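Local coordinates for Rho GTPase-activating protein 5 (Homo sapiens, PDB 5U4V) that probably stimulates GTP hydrolysis by Rho-family GTPases and also contains pseudoGTPase domains, at residues Leu14-Leu19 / Ser77-Ser82; Pro108-Leu113 / Lys160-Gly165; Asp33-Leu38 / Ile42-Leu47. All blocks are in the same frame, centred on the assembly; numbering follows the deposited sequence.

Contact 1: residues Leu14-Leu19 / Ser77-Ser82; sequences LGKDGL and SIESLS
Lys16 turns its CG anti to the backbone N (chi1 -156°) and stays extended beyond it, while Glu79 does the same from the first turn of its helix (chi1 -177°); the two extended chains cross at about a right angle, the ammonium of Lys16 reaching one carboxylate oxygen of Glu79. Their meeting point is a salt bridge, with Lys16 NZ 2.6 Å from Glu79 OE2. The ammonium comes to the anti side of that oxygen and lies 25° out of the carboxylate plane. Asp17 OD2 stands 5.7 Å from Glu79 OE1, and the lysine charge probably offsets this like-charged pair. Deeper in, Leu19 CD2 reaches Ser80 CB at 4.4 Å, a loose apolar touch; the hydroxyl of Ser80 is engaged by the backbone N of Asn76. The segment follows the first strand, where G domains place the P-loop; a type I' turn from Lys16 to Leu19 leads into helix 19-28, with Gly18 at the N-cap. Strand 69-75 backs Leu19 (on Val74) and Ser80 (on Phe75), and Phe83 of helix 78-96 packs on Lys16, so the loop after strand 8-14 is joined to the start of helix 78-96.

Contact 2: residues Pro108-Leu113 / Lys160-Gly165; sequences PFTLIL and KQALRG
Ile112 and Ala162 make the main apolar touch between this strand and the helix running over it. The Ile112 CB points toward the helix, and chi1 of -64° sets CG1 beside the backbone N and directs that branch to Ala162, whose CB it meets at 4.1 Å. At the tip, CD1 comes nearer still, 3.8 Å from Ala162 CB. Two residues back, Thr110 faces the same helix turn with both its branches: CG2 lies 4.1 Å from Ala162 O, and OG1 is at the same distance from Gly165 C. The hydroxyl spends its proton within the strand, on Phe109 O at 2.8 Å, approaching at the side of the C=O bond (C=O...donor angle 99°) and tilted from the carbonyl plane, so its link to the helix is by packing alone. Ala162 offers one methyl, and a CB modelled on Gly165 would point at the strand and lie 3.5 Å from Thr110 OG1. The segment axes approach to 8.7 Å and run nearly antiparallel, at 164°, as expected of a helix laid against the parallel part of the sheet in a G-domain fold. Helix 156-173 thus covers one face of strand 109-114, with Leu163, directed away from this strand, packing on Phe72 of strand 69-75, while on the other face Leu111 packs against Leu134 and Ala135 of helix 124-138.

Contact 3: residues Asp33-Leu38 / Ile42-Leu47; sequences DDEYAL and IYELDL
Tyr36 O accepts the backbone N-H of Tyr43, whose N lies 2.6 Å away, nearly straight (N-H...O 164°) and in the carbonyl plane; the CA of Ile42 also lies close to that oxygen, a weak CA-H...O contact. The return bond, Tyr36 N to Tyr43 O, is more bent at 138°, and together the two make Tyr36 and Tyr43 an antiparallel hydrogen-bonded pair. Both tyrosines send their side chains to the same face. There the Tyr36 ring crosses Leu45, with CD2 3.7 Å from Leu45 CB, while an edge of the Tyr43 ring meets Leu38, its CE1 3.6 Å from Leu38 O, which lies in the ring plane. Strand 36-38 of this hairpin is the outermost at this end of the sheet, and strand 41-50 joins it to strand 8-14; the strand order 2-3-1-4-5-6 is that of Ras-like G domains. Helices 19-28 and 156-173 cover this face, the first through Ile27 on Tyr36 and the second through Leu167 on Leu38 and Tyr43. Glu35, bent at chi2, lies across Ile42, with CD 3.5 Å from Ile42 CG2, and its OE1 is 3.7 Å from Glu44 CB. With an alanine here, Ile42 CG2 and Glu44 CB would probably lose the chain packed against them, opening a gap. Glu35 OE1 stands 4.8 Å from Glu44 OE2, while Glu44 OE1 has a long, weak ion pair with Lys8.

Along the chain, contact 1 opens first, with 14-19, and closes at 77-82; contact 3 (33-38 / 42-47) forms entirely in between, and contact 2 (108-113 / 160-165) follows both. Contacts 2 and 3 reach the same mixed sheet; contact 1 lies at the end of strand 8-14, between the starts of helices 19-28 and 78-96. The centres of contacts 1 and 3 lie 25 Å apart, on opposite sides of the chain's centre; that of contact 2 is 16 Å from the first and 15 Å from the third. Only contacts 2 and 3 touch, for example Leu163 CD2 against Leu45 CD1 at 4.0 Å, and Lys160 and Arg164 against Leu38. Helix 156-173 therefore bridges sheet core and edge hairpin, consistent with a compact G-domain fold.

Contact 1: residues Leu14-Leu19 / Ser77-Ser82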
loop_
_atom_site.group_PDB
_atom_site.type_symbol
_atom_site.label_atom_id
_atom_site.label_comp_id
_atom_site.label_asym_id
_atom_site.label_seq_id
_atom_site.Cartn_x
_atom_site.Cartn_y
_atom_site.Cartn_z
ATOM N N LEU A 14 -4.719 1.500 -3.323
ATOM C CA LEU A 14 -6.139 1.576 -2.976
ATOM C C LEU A 14 -6.388 2.584 -1.892
ATOM O O LEU A 14 -5.594 2.713 -0.939
ATOM C CB LEU A 14 -6.617 0.250 -2.481
ATOM C CG LEU A 14 -7.095 -0.732 -3.531
ATOM C CD1 LEU A 14 -6.974 -2.127 -2.944
ATOM C CD2 LEU A 14 -8.557 -0.417 -3.867
ATOM N N GLY A 15 -7.476 3.324 -2.030
ATOM C CA GLY A 15 -7.821 4.335 -1.049
ATOM C C GLY A 15 -9.199 4.819 -1.387
ATOM O O GLY A 15 -9.645 4.727 -2.536
ATOM N N LYS A 16 -9.892 5.301 -0.379
ATOM C CA LYS A 16 -11.187 5.905 -0.570
ATOM C C LYS A 16 -11.025 7.399 -0.358
ATOM O O LYS A 16 -10.150 7.832 0.392
ATOM C CB LYS A 16 -12.213 5.298 0.396
ATOM C CG LYS A 16 -13.641 5.440 -0.112
ATOM C CD LYS A 16 -14.681 4.921 0.855
ATOM C CE LYS A 16 -16.056 4.985 0.205
ATOM N NZ LYS A 16 -17.159 4.601 1.149
ATOM N N ASP A 17 -11.869 8.171 -1.039
ATOM C CA ASP A 17 -11.903 9.639 -0.910
ATOM C C ASP A 17 -10.529 10.266 -1.178
ATOM O O ASP A 17 -9.967 10.971 -0.335
ATOM C CB ASP A 17 -12.471 10.069 0.466
ATOM C CG ASP A 17 -13.998 10.156 0.499
ATOM O OD1 ASP A 17 -14.697 9.562 -0.351
ATOM O OD2 ASP A 17 -14.525 10.869 1.405
ATOM N N GLY A 18 -9.988 9.964 -2.354
ATOM C CA GLY A 18 -8.762 10.611 -2.852
ATOM C C GLY A 18 -7.500 10.226 -2.087
ATOM O O GLY A 18 -6.411 10.739 -2.360
ATOM N N LEU A 19 -7.670 9.340 -1.103
ATOM C CA LEU A 19 -6.580 8.949 -0.212
ATOM C C LEU A 19 -5.419 8.290 -0.990
ATOM O O LEU A 19 -4.258 8.512 -0.709
ATOM C CB LEU A 19 -7.114 8.001 0.841
ATOM C CG LEU A 19 -6.332 7.887 2.140
ATOM C CD1 LEU A 19 -6.179 9.232 2.787
ATOM C CD2 LEU A 19 -7.144 6.986 3.077
ATOM N N SER A 77 -9.686 5.890 8.507
ATOM C CA SER A 77 -10.910 5.880 9.303
ATOM C C SER A 77 -11.590 4.543 9.175
ATOM O O SER A 77 -11.121 3.654 8.445
ATOM C CB SER A 77 -11.832 7.020 8.878
ATOM O OG SER A 77 -12.215 6.849 7.529
ATOM N N ILE A 78 -12.687 4.393 9.902
ATOM C CA ILE A 78 -13.470 3.154 9.858
ATOM C C ILE A 78 -14.000 2.930 8.455
ATOM O O ILE A 78 -13.975 1.810 7.952
ATOM C CB ILE A 78 -14.593 3.184 10.901
ATOM C CG1 ILE A 78 -13.976 3.228 12.306
ATOM C CG2 ILE A 78 -15.496 1.964 10.778
ATOM C CD1 ILE A 78 -14.948 3.555 13.428
ATOM N N GLU A 79 -14.454 3.993 7.816
ATOM C CA GLU A 79 -15.041 3.862 6.500
ATOM C C GLU A 79 -13.986 3.379 5.500
ATOM O O GLU A 79 -14.223 2.417 4.756
ATOM C CB GLU A 79 -15.701 5.170 6.033
ATOM C CG GLU A 79 -16.385 5.000 4.683
ATOM C CD GLU A 79 -17.168 6.217 4.208
ATOM O OE1 GLU A 79 -17.145 7.274 4.897
ATOM O OE2 GLU A 79 -17.824 6.109 3.145
ATOM N N SER A 80 -12.831 4.046 5.498
ATOM C CA SER A 80 -11.747 3.691 4.585
ATOM C C SER A 80 -11.222 2.282 4.830
ATOM O O SER A 80 -10.967 1.531 3.865
ATOM C CB SER A 80 -10.639 4.749 4.587
ATOM O OG SER A 80 -10.352 5.217 5.881
ATOM N N LEU A 81 -11.110 1.905 6.100
ATOM C CA LEU A 81 -10.719 0.528 6.451
ATOM C C LEU A 81 -11.648 -0.534 5.862
ATOM O O LEU A 81 -11.199 -1.564 5.397
ATOM C CB LEU A 81 -10.626 0.351 7.951
ATOM C CG LEU A 81 -9.924 -0.994 8.235
ATOM C CD1 LEU A 81 -8.510 -1.093 7.652
ATOM C CD2 LEU A 81 -9.945 -1.407 9.688
ATOM N N SER A 82 -12.947 -0.252 5.891
ATOM C CA SER A 82 -13.983 -1.175 5.392
ATOM C C SER A 82 -13.974 -1.297 3.877
ATOM O O SER A 82 -14.052 -2.408 3.360
ATOM C CB SER A 82 -15.378 -0.738 5.868
ATOM O OG SER A 82 -15.673 0.576 5.433
#

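Contact 2: residues Pro108-Leu113 / Lys160-Gly165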
loop_
_atom_site.group_PDB
_atom_site.type_symbol
_atom_site.label_atom_id
_atom_site.label_comp_id
_atom_site.label_asym_id
_atom_site.label_seq_id
_atom_site.Cartn_x
_atom_site.Cartn_y
_atom_site.Cartn_z
ATOM N N PRO A 108 1.622 -8.985 -3.299
ATOM C CA PRO A 108 2.288 -8.156 -2.293
ATOM C C PRO A 108 1.441 -6.977 -1.847
ATOM O O PRO A 108 1.517 -5.867 -2.416
ATOM C CB PRO A 108 3.540 -7.644 -3.017
ATOM C CG PRO A 108 3.722 -8.568 -4.174
ATOM C CD PRO A 108 2.326 -8.959 -4.588
ATOM N N PHE A 109 0.642 -7.213 -0.827
ATOM C CA PHE A 109 -0.120 -6.130 -0.221
ATOM C C PHE A 109 0.766 -5.439 0.842
ATOM O O PHE A 109 1.742 -6.011 1.273
ATOM C CB PHE A 109 -1.408 -6.665 0.437
ATOM C CG PHE A 109 -2.516 -7.025 -0.513
ATOM C CD1 PHE A 109 -3.265 -6.028 -1.185
ATOM C CD2 PHE A 109 -2.893 -8.360 -0.693
ATOM C CE1 PHE A 109 -4.334 -6.376 -2.018
ATOM C CE2 PHE A 109 -3.961 -8.706 -1.539
ATOM C CZ PHE A 109 -4.684 -7.719 -2.198
ATOM N N THR A 110 0.431 -4.207 1.215
ATOM C CA THR A 110 0.920 -3.554 2.426
ATOM C C THR A 110 -0.154 -2.572 2.841
ATOM O O THR A 110 -0.685 -1.808 1.989
ATOM C CB THR A 110 2.279 -2.813 2.228
ATOM O OG1 THR A 110 3.289 -3.774 1.927
ATOM C CG2 THR A 110 2.715 -2.012 3.533
ATOM N N LEU A 111 -0.508 -2.618 4.117
ATOM C CA LEU A 111 -1.555 -1.769 4.637
ATOM C C LEU A 111 -0.950 -0.537 5.247
ATOM O O LEU A 111 -0.131 -0.640 6.132
ATOM C CB LEU A 111 -2.448 -2.505 5.667
ATOM C CG LEU A 111 -3.228 -3.712 5.139
ATOM C CD1 LEU A 111 -3.933 -4.423 6.298
ATOM C CD2 LEU A 111 -4.239 -3.338 4.052
ATOM N N ILE A 112 -1.457 0.626 4.837
ATOM C CA ILE A 112 -0.967 1.854 5.355
ATOM C C ILE A 112 -2.004 2.625 6.104
ATOM O O ILE A 112 -2.944 3.084 5.507
ATOM C CB ILE A 112 -0.328 2.738 4.275
ATOM C CG1 ILE A 112 0.917 2.033 3.710
ATOM C CG2 ILE A 112 0.078 4.079 4.854
ATOM C CD1 ILE A 112 1.339 2.604 2.378
ATOM N N LEU A 113 -1.796 2.822 7.411
ATOM C CA LEU A 113 -2.636 3.719 8.132
ATOM C C LEU A 113 -2.032 5.121 8.151
ATOM O O LEU A 113 -0.972 5.347 8.739
ATOM C CB LEU A 113 -2.897 3.192 9.538
ATOM C CG LEU A 113 -3.581 4.119 10.540
ATOM C CD1 LEU A 113 -4.986 4.543 10.120
ATOM C CD2 LEU A 113 -3.627 3.419 11.895
ATOM N N LYS A 160 8.963 5.029 3.207
ATOM C CA LYS A 160 10.091 4.190 2.864
ATOM C C LYS A 160 9.939 2.795 3.413
ATOM O O LYS A 160 10.229 1.850 2.698
ATOM C CB LYS A 160 11.402 4.838 3.321
ATOM C CG LYS A 160 11.832 5.964 2.414
ATOM C CD LYS A 160 12.880 6.869 3.095
ATOM C CE LYS A 160 13.240 8.064 2.221
ATOM N NZ LYS A 160 13.628 9.256 3.019
ATOM N N GLN A 161 9.480 2.681 4.672
ATOM C CA GLN A 161 9.258 1.399 5.288
ATOM C C GLN A 161 8.209 0.632 4.508
ATOM O O GLN A 161 8.389 -0.542 4.202
ATOM C CB GLN A 161 8.794 1.558 6.741
ATOM C CG GLN A 161 9.863 1.963 7.737
ATOM C CD GLN A 161 9.271 2.213 9.140
ATOM O OE1 GLN A 161 8.095 1.890 9.418
ATOM N NE2 GLN A 161 10.090 2.778 10.052
ATOM N N ALA A 162 7.111 1.320 4.218
ATOM C CA ALA A 162 6.004 0.773 3.421
ATOM C C ALA A 162 6.507 0.301 2.075
ATOM O O ALA A 162 6.101 -0.768 1.591
ATOM C CB ALA A 162 4.934 1.838 3.214
ATOM N N LEU A 163 7.378 1.117 1.483
ATOM C CA LEU A 163 7.954 0.823 0.179
ATOM C C LEU A 163 8.869 -0.383 0.240
ATOM O O LEU A 163 8.777 -1.269 -0.622
ATOM C CB LEU A 163 8.695 2.014 -0.364
ATOM C CG LEU A 163 7.799 3.054 -1.030
ATOM C CD1 LEU A 163 8.645 4.316 -1.289
ATOM C CD2 LEU A 163 7.169 2.504 -2.333
ATOM N N ARG A 164 9.707 -0.457 1.279
ATOM C CA ARG A 164 10.546 -1.611 1.393
ATOM C C ARG A 164 9.764 -2.851 1.780
ATOM O O ARG A 164 10.140 -3.966 1.427
ATOM C CB ARG A 164 11.747 -1.342 2.268
ATOM C CG ARG A 164 11.459 -1.104 3.719
ATOM C CD ARG A 164 12.776 -1.064 4.480
ATOM N NE ARG A 164 13.580 0.086 4.131
ATOM C CZ ARG A 164 13.541 1.255 4.749
ATOM N NH1 ARG A 164 12.735 1.462 5.773
ATOM N NH2 ARG A 164 14.363 2.229 4.357
ATOM N N GLY A 165 8.630 -2.647 2.449
ATOM C CA GLY A 165 7.683 -3.721 2.658
ATOM C C GLY A 165 7.332 -4.418 1.332
ATOM O O GLY A 165 7.651 -5.612 1.151
#

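Contact 3: residues Asp33-Leu38 / Ile42-Leu47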
loop_
_atom_site.group_PDB
_atom_site.type_symbol
_atom_site.label_atom_id
_atom_site.label_comp_id
_atom_site.label_asym_id
_atom_site.label_seq_id
_atom_site.Cartn_x
_atom_site.Cartn_y
_atom_site.Cartn_z
ATOM N N ASP A 33 14.658 12.164 -11.585
ATOM C CA ASP A 33 14.730 11.658 -12.953
ATOM C C ASP A 33 13.651 10.620 -13.272
ATOM O O ASP A 33 13.881 9.661 -14.023
ATOM C CB ASP A 33 16.116 11.090 -13.224
ATOM C CG ASP A 33 17.144 12.161 -13.456
ATOM O OD1 ASP A 33 16.806 13.249 -13.957
ATOM O OD2 ASP A 33 18.318 11.921 -13.153
ATOM N N ASP A 34 12.472 10.832 -12.684
ATOM C CA ASP A 34 11.331 9.944 -12.856
ATOM C C ASP A 34 11.689 8.554 -12.361
ATOM O O ASP A 34 11.323 7.557 -12.965
ATOM C CB ASP A 34 10.886 9.898 -14.336
ATOM C CG ASP A 34 10.714 11.283 -14.953
ATOM O OD1 ASP A 34 10.449 12.227 -14.197
ATOM O OD2 ASP A 34 10.838 11.427 -16.193
ATOM N N GLU A 35 12.435 8.491 -11.266
ATOM C CA GLU A 35 12.864 7.228 -10.687
ATOM C C GLU A 35 13.017 7.405 -9.175
ATOM O O GLU A 35 12.854 8.503 -8.662
ATOM C CB GLU A 35 14.161 6.795 -11.335
ATOM C CG GLU A 35 14.346 5.318 -11.320
ATOM C CD GLU A 35 14.989 4.744 -12.565
ATOM O OE1 GLU A 35 15.156 3.498 -12.575
ATOM O OE2 GLU A 35 15.343 5.514 -13.511
ATOM N N TYR A 36 13.281 6.332 -8.441
ATOM C CA TYR A 36 13.244 6.423 -6.984
ATOM C C TYR A 36 14.427 5.784 -6.329
ATOM O O TYR A 36 14.867 4.716 -6.711
ATOM C CB TYR A 36 11.960 5.842 -6.441
ATOM C CG TYR A 36 10.754 6.510 -7.012
ATOM C CD1 TYR A 36 10.205 7.618 -6.388
ATOM C CD2 TYR A 36 10.185 6.067 -8.203
ATOM C CE1 TYR A 36 9.085 8.246 -6.913
ATOM C CE2 TYR A 36 9.084 6.698 -8.746
ATOM C CZ TYR A 36 8.508 7.774 -8.080
ATOM O OH TYR A 36 7.399 8.412 -8.652
ATOM N N ALA A 37 14.946 6.467 -5.328
ATOM C CA ALA A 37 16.097 6.013 -4.605
ATOM C C ALA A 37 15.682 5.466 -3.256
ATOM O O ALA A 37 15.060 6.156 -2.422
ATOM C CB ALA A 37 17.035 7.159 -4.418
ATOM N N LEU A 38 16.005 4.202 -3.050
ATOM C CA LEU A 38 15.701 3.552 -1.797
ATOM C C LEU A 38 16.822 2.599 -1.446
ATOM O O LEU A 38 17.189 1.736 -2.252
ATOM C CB LEU A 38 14.353 2.808 -1.852
ATOM C CG LEU A 38 14.017 1.989 -0.602
ATOM C CD1 LEU A 38 13.436 2.887 0.481
ATOM C CD2 LEU A 38 13.012 0.891 -0.967
ATOM N N ILE A 42 17.969 2.142 -7.092
ATOM C CA ILE A 42 17.149 3.049 -7.824
ATOM C C ILE A 42 16.079 2.242 -8.459
ATOM O O ILE A 42 16.352 1.336 -9.229
ATOM C CB ILE A 42 17.959 3.819 -8.872
ATOM C CG1 ILE A 42 18.960 4.727 -8.181
ATOM C CG2 ILE A 42 17.048 4.680 -9.705
ATOM C CD1 ILE A 42 20.234 4.956 -8.968
ATOM N N TYR A 43 14.847 2.575 -8.126
ATOM C CA TYR A 43 13.699 1.817 -8.613
ATOM C C TYR A 43 12.907 2.720 -9.529
ATOM O O TYR A 43 12.733 3.923 -9.223
ATOM C CB TYR A 43 12.820 1.354 -7.446
ATOM C CG TYR A 43 13.505 0.407 -6.478
ATOM C CD1 TYR A 43 14.298 0.893 -5.419
ATOM C CD2 TYR A 43 13.326 -0.990 -6.587
ATOM C CE1 TYR A 43 14.920 0.022 -4.532
ATOM C CE2 TYR A 43 13.928 -1.863 -5.688
ATOM C CZ TYR A 43 14.727 -1.347 -4.667
ATOM O OH TYR A 43 15.365 -2.218 -3.809
ATOM N N GLU A 44 12.420 2.172 -10.638
ATOM C CA GLU A 44 11.361 2.880 -11.331
ATOM C C GLU A 44 10.002 2.357 -10.897
ATOM O O GLU A 44 9.635 1.248 -11.225
ATOM C CB GLU A 44 11.540 2.927 -12.861
ATOM C CG GLU A 44 11.815 1.609 -13.561
ATOM C CD GLU A 44 11.655 1.738 -15.071
ATOM O OE1 GLU A 44 10.693 2.418 -15.518
ATOM O OE2 GLU A 44 12.485 1.160 -15.815
ATOM N N LEU A 45 9.287 3.162 -10.140
ATOM C CA LEU A 45 7.964 2.794 -9.666
ATOM C C LEU A 45 6.897 3.461 -10.520
ATOM O O LEU A 45 6.994 4.638 -10.879
ATOM C CB LEU A 45 7.803 3.211 -8.213
ATOM C CG LEU A 45 8.817 2.502 -7.301
ATOM C CD1 LEU A 45 8.784 3.048 -5.900
ATOM C CD2 LEU A 45 8.526 0.997 -7.295
ATOM N N ASP A 46 5.873 2.695 -10.849
ATOM C CA ASP A 46 4.678 3.255 -11.453
ATOM C C ASP A 46 3.563 3.188 -10.453
ATOM O O ASP A 46 2.912 2.167 -10.296
ATOM C CB ASP A 46 4.302 2.500 -12.748
ATOM C CG ASP A 46 5.256 2.773 -13.891
ATOM O OD1 ASP A 46 6.129 3.665 -13.807
ATOM O OD2 ASP A 46 5.141 2.072 -14.914
ATOM N N LEU A 47 3.291 4.310 -9.811
ATOM C CA LEU A 47 2.228 4.382 -8.829
ATOM C C LEU A 47 0.895 4.645 -9.477
ATOM O O LEU A 47 0.651 5.699 -10.064
ATOM C CB LEU A 47 2.531 5.434 -7.768
ATOM C CG LEU A 47 3.804 5.012 -7.019
ATOM C CD1 LEU A 47 4.274 6.117 -6.092
ATOM C CD2 LEU A 47 3.692 3.674 -6.287
#